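Local atomic coordinates of uncharacterized protein (Neisseria meningitidis serogroup B, PDB entry 3NYM), a protein that is of unknown function; it is a largely helical member of an uncharacterised family and forms a two-chain assembly in the crystal. Residues 17-23 with 117-123. Residues are numbered along the deposited sequence; the frame is centred on the assembly and turned at random.
Sequences VGLYQGF and KKNSFSW
The carbonyl oxygen of Q21 takes the shortest polar bond here: K118 N donates to Q21 O at 2.7 Å, with a C=O...N angle of 176°. The CA of K117 leans on the same oxygen, 3.4 Å from Q21 O, as a CA-H...O contact. One residue back, N119 ND2 reaches Y20 O at 3.1 Å with a nearly linear N-H; the acceptor lies close to the amide plane of N119, but the donor sits above the plane of the Y20 carbonyl. At its other end the amide is held by its own chain, since OD1 accepts from F121 N in an Asx turn. These bonds meet helix 13-20 where it stops. G22, with positive phi, is the C-prime residue of a Schellman motif in which F23 N returns to G18 O and G22 N to L19 O, and the loop following helix 83-113 runs across that end. Here Y20 O and Q21 O find donors in the loop. F121, whose N closes the Asx turn, has its CG anti to the backbone N (chi1 176°), which brings its ring against Q21. The CG of Q21 lies over a face of that ring, 4.2 Å from the F121 centroid, while Y20 CB packs against F121 CE2. F121 CE1 in turn stands over the face of the W123 ring, and CG1 of V17 meets that indole at its CZ2 edge. Q21 NE2 and W123 NE1, both donors, converge on L111 O of helix 83-113, so a single carbonyl ties both segments to the long helix. The W123 side chain packs on S84 of the second subunit, and F80 of that subunit meets the Y20 ring edge-to-face.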
ATOM      1  N   VAL A  17      14.327  -7.621 -15.924  1.00 27.24           N
ATOM      2  CA  VAL A  17      14.881  -8.645 -15.043  1.00 32.66           C
ATOM      3  C   VAL A  17      14.394 -10.021 -15.484  1.00 28.93           C
ATOM      4  O   VAL A  17      15.161 -10.987 -15.536  1.00 30.82           O
ATOM      5  CB  VAL A  17      14.500  -8.393 -13.571  1.00 32.00           C
ATOM      6  CG1 VAL A  17      14.992  -9.535 -12.692  1.00 29.05           C
ATOM      7  CG2 VAL A  17      15.074  -7.066 -13.104  1.00 30.29           C
ATOM      8  N   GLY A  18      13.113 -10.102 -15.815  1.00 26.63           N
ATOM      9  CA  GLY A  18      12.540 -11.332 -16.324  1.00 27.05           C
ATOM     10  C   GLY A  18      13.261 -11.840 -17.561  1.00 31.58           C
ATOM     11  O   GLY A  18      13.481 -13.048 -17.712  1.00 33.48           O
ATOM     12  N   LEU A  19      13.632 -10.927 -18.453  1.00 27.24           N
ATOM     13  CA  LEU A  19      14.284 -11.324 -19.704  1.00 29.33           C
ATOM     14  C   LEU A  19      15.637 -11.980 -19.438  1.00 30.86           C
ATOM     15  O   LEU A  19      16.038 -12.893 -20.159  1.00 31.08           O
ATOM     16  CB  LEU A  19      14.440 -10.135 -20.658  1.00 25.62           C
ATOM     17  CG  LEU A  19      13.131  -9.541 -21.175  1.00 33.00           C
ATOM     18  CD1 LEU A  19      13.381  -8.243 -21.927  1.00 36.60           C
ATOM     19  CD2 LEU A  19      12.400 -10.552 -22.052  1.00 37.21           C
ATOM     20  N   TYR A  20      16.345 -11.523 -18.408  1.00 26.66           N
ATOM     21  CA  TYR A  20      17.598 -12.176 -18.038  1.00 31.54           C
ATOM     22  C   TYR A  20      17.334 -13.626 -17.650  1.00 33.57           C
ATOM     23  O   TYR A  20      18.192 -14.489 -17.805  1.00 30.37           O
ATOM     24  CB  TYR A  20      18.326 -11.411 -16.919  1.00 30.02           C
ATOM     25  CG  TYR A  20      19.069 -10.211 -17.462  1.00 30.47           C
ATOM     26  CD1 TYR A  20      20.298 -10.369 -18.098  1.00 34.93           C
ATOM     27  CD2 TYR A  20      18.523  -8.934 -17.391  1.00 28.77           C
ATOM     28  CE1 TYR A  20      20.974  -9.287 -18.632  1.00 35.20           C
ATOM     29  CE2 TYR A  20      19.193  -7.837 -17.925  1.00 32.90           C
ATOM     30  CZ  TYR A  20      20.419  -8.022 -18.542  1.00 39.00           C
ATOM     31  OH  TYR A  20      21.097  -6.943 -19.075  1.00 41.44           O
ATOM     32  N   GLN A  21      16.126 -13.895 -17.178  1.00 31.00           N
ATOM     33  CA  GLN A  21      15.769 -15.240 -16.729  1.00 32.89           C
ATOM     34  C   GLN A  21      15.138 -16.069 -17.835  1.00 32.57           C
ATOM     35  O   GLN A  21      14.673 -17.181 -17.599  1.00 39.95           O
ATOM     36  CB  GLN A  21      14.847 -15.176 -15.500  1.00 27.02           C
ATOM     37  CG  GLN A  21      15.439 -14.372 -14.373  1.00 28.78           C
ATOM     38  CD  GLN A  21      14.640 -14.451 -13.095  1.00 36.79           C
ATOM     39  OE1 GLN A  21      13.720 -15.258 -12.965  1.00 41.84           O
ATOM     40  NE2 GLN A  21      15.001 -13.621 -12.130  1.00 33.79           N
ATOM     41  N   GLY A  22      15.110 -15.517 -19.042  1.00 32.78           N
ATOM     42  CA  GLY A  22      14.667 -16.269 -20.201  1.00 39.52           C
ATOM     43  C   GLY A  22      13.181 -16.211 -20.512  1.00 40.46           C
ATOM     44  O   GLY A  22      12.684 -17.018 -21.305  1.00 37.08           O
ATOM     45  N   PHE A  23      12.463 -15.267 -19.912  1.00 35.19           N
ATOM     46  CA  PHE A  23      11.048 -15.097 -20.249  1.00 35.46           C
ATOM     47  C   PHE A  23      10.641 -13.635 -20.438  1.00 31.81           C
ATOM     48  O   PHE A  23      11.294 -12.722 -19.942  1.00 31.91           O
ATOM     49  CB  PHE A  23      10.132 -15.809 -19.243  1.00 29.20           C
ATOM     50  CG  PHE A  23      10.320 -15.366 -17.825  1.00 33.37           C
ATOM     51  CD1 PHE A  23       9.706 -14.217 -17.353  1.00 32.54           C
ATOM     52  CD2 PHE A  23      11.109 -16.103 -16.953  1.00 38.20           C
ATOM     53  CE1 PHE A  23       9.883 -13.809 -16.042  1.00 35.33           C
ATOM     54  CE2 PHE A  23      11.287 -15.696 -15.637  1.00 34.74           C
ATOM     55  CZ  PHE A  23      10.674 -14.551 -15.186  1.00 37.70           C
ATOM     56  N   LYS A 117      12.435 -19.087 -13.907  1.00 36.53           N
ATOM     57  CA  LYS A 117      13.448 -18.928 -14.955  1.00 35.43           C
ATOM     58  C   LYS A 117      13.366 -20.043 -15.993  1.00 39.26           C
ATOM     59  O   LYS A 117      12.981 -21.169 -15.679  1.00 44.12           O
ATOM     60  CB  LYS A 117      14.856 -18.909 -14.353  1.00 33.78           C
ATOM     61  CG  LYS A 117      15.295 -20.262 -13.833  1.00 39.64           C
ATOM     62  CD  LYS A 117      16.667 -20.201 -13.178  1.00 45.58           C
ATOM     63  CE  LYS A 117      17.106 -21.580 -12.706  1.00 46.46           C
ATOM     64  NZ  LYS A 117      18.521 -21.567 -12.241  1.00 60.94           N
ATOM     65  N   LYS A 118      13.733 -19.729 -17.230  1.00 37.86           N
ATOM     66  CA  LYS A 118      13.652 -20.702 -18.315  1.00 42.14           C
ATOM     67  C   LYS A 118      15.028 -21.103 -18.807  1.00 46.42           C
ATOM     68  O   LYS A 118      15.159 -21.967 -19.673  1.00 45.08           O
ATOM     69  CB  LYS A 118      12.812 -20.161 -19.475  1.00 40.82           C
ATOM     70  CG  LYS A 118      11.336 -20.034 -19.150  1.00 55.14           C
ATOM     71  CD  LYS A 118      10.860 -21.216 -18.309  1.00 64.23           C
ATOM     72  CE  LYS A 118       9.766 -22.018 -19.009  1.00 70.94           C
ATOM     73  NZ  LYS A 118       9.287 -23.176 -18.189  1.00 70.63           N
ATOM     74  N   ASN A 119      16.052 -20.473 -18.245  1.00 43.33           N
ATOM     75  CA  ASN A 119      17.428 -20.751 -18.627  1.00 41.92           C
ATOM     76  C   ASN A 119      18.259 -21.081 -17.387  1.00 44.32           C
ATOM     77  O   ASN A 119      17.720 -21.523 -16.371  1.00 42.05           O
ATOM     78  CB  ASN A 119      18.015 -19.562 -19.394  1.00 40.65           C
ATOM     79  CG  ASN A 119      17.937 -18.265 -18.605  1.00 43.41           C
ATOM     80  OD1 ASN A 119      17.836 -18.278 -17.382  1.00 41.28           O
ATOM     81  ND2 ASN A 119      17.989 -17.138 -19.304  1.00 42.83           N
ATOM     82  N   SER A 120      19.568 -20.864 -17.461  1.00 39.36           N
ATOM     83  CA  SER A 120      20.437 -21.204 -16.342  1.00 44.18           C
ATOM     84  C   SER A 120      20.804 -19.983 -15.499  1.00 50.98           C
ATOM     85  O   SER A 120      21.733 -20.028 -14.686  1.00 41.20           O
ATOM     86  CB  SER A 120      21.695 -21.905 -16.850  1.00 52.26           C
ATOM     87  OG  SER A 120      22.288 -21.148 -17.885  1.00 58.83           O
ATOM     88  N   PHE A 121      20.071 -18.891 -15.687  1.00 50.05           N
ATOM     89  CA  PHE A 121      20.306 -17.696 -14.885  1.00 43.86           C
ATOM     90  C   PHE A 121      20.272 -18.007 -13.396  1.00 44.26           C
ATOM     91  O   PHE A 121      19.384 -18.716 -12.915  1.00 43.91           O
ATOM     92  CB  PHE A 121      19.276 -16.609 -15.180  1.00 36.98           C
ATOM     93  CG  PHE A 121      19.434 -15.390 -14.308  1.00 33.84           C
ATOM     94  CD1 PHE A 121      18.867 -15.346 -13.048  1.00 37.65           C
ATOM     95  CD2 PHE A 121      20.168 -14.295 -14.745  1.00 40.01           C
ATOM     96  CE1 PHE A 121      19.021 -14.218 -12.235  1.00 42.05           C
ATOM     97  CE2 PHE A 121      20.322 -13.169 -13.945  1.00 44.55           C
ATOM     98  CZ  PHE A 121      19.747 -13.133 -12.688  1.00 38.04           C
ATOM     99  N   SER A 122      21.238 -17.455 -12.669  1.00 41.92           N
ATOM    100  CA  SER A 122      21.279 -17.585 -11.221  1.00 43.49           C
ATOM    101  C   SER A 122      21.826 -16.303 -10.611  1.00 40.05           C
ATOM    102  O   SER A 122      22.819 -15.768 -11.086  1.00 41.25           O
ATOM    103  CB  SER A 122      22.158 -18.770 -10.818  1.00 49.80           C
ATOM    104  OG  SER A 122      22.074 -19.001  -9.426  1.00 61.58           O
ATOM    105  N   TRP A 123      21.172 -15.795  -9.570  1.00 35.59           N
ATOM    106  CA  TRP A 123      21.684 -14.627  -8.869  1.00 32.68           C
ATOM    107  C   TRP A 123      22.954 -15.003  -8.102  1.00 35.83           C
ATOM    108  O   TRP A 123      23.040 -16.101  -7.545  1.00 32.08           O
ATOM    109  CB  TRP A 123      20.650 -14.104  -7.877  1.00 31.59           C
ATOM    110  CG  TRP A 123      19.401 -13.536  -8.498  1.00 32.93           C
ATOM    111  CD1 TRP A 123      18.152 -14.106  -8.508  1.00 34.57           C
ATOM    112  CD2 TRP A 123      19.271 -12.269  -9.167  1.00 26.42           C
ATOM    113  NE1 TRP A 123      17.255 -13.268  -9.147  1.00 28.01           N
ATOM    114  CE2 TRP A 123      17.915 -12.138  -9.557  1.00 29.81           C
ATOM    115  CE3 TRP A 123      20.161 -11.231  -9.462  1.00 30.02           C
ATOM    116  CZ2 TRP A 123      17.439 -11.014 -10.248  1.00 23.52           C
ATOM    117  CZ3 TRP A 123      19.680 -10.106 -10.136  1.00 27.90           C
ATOM    118  CH2 TRP A 123      18.330 -10.014 -10.525  1.00 27.89           C
TER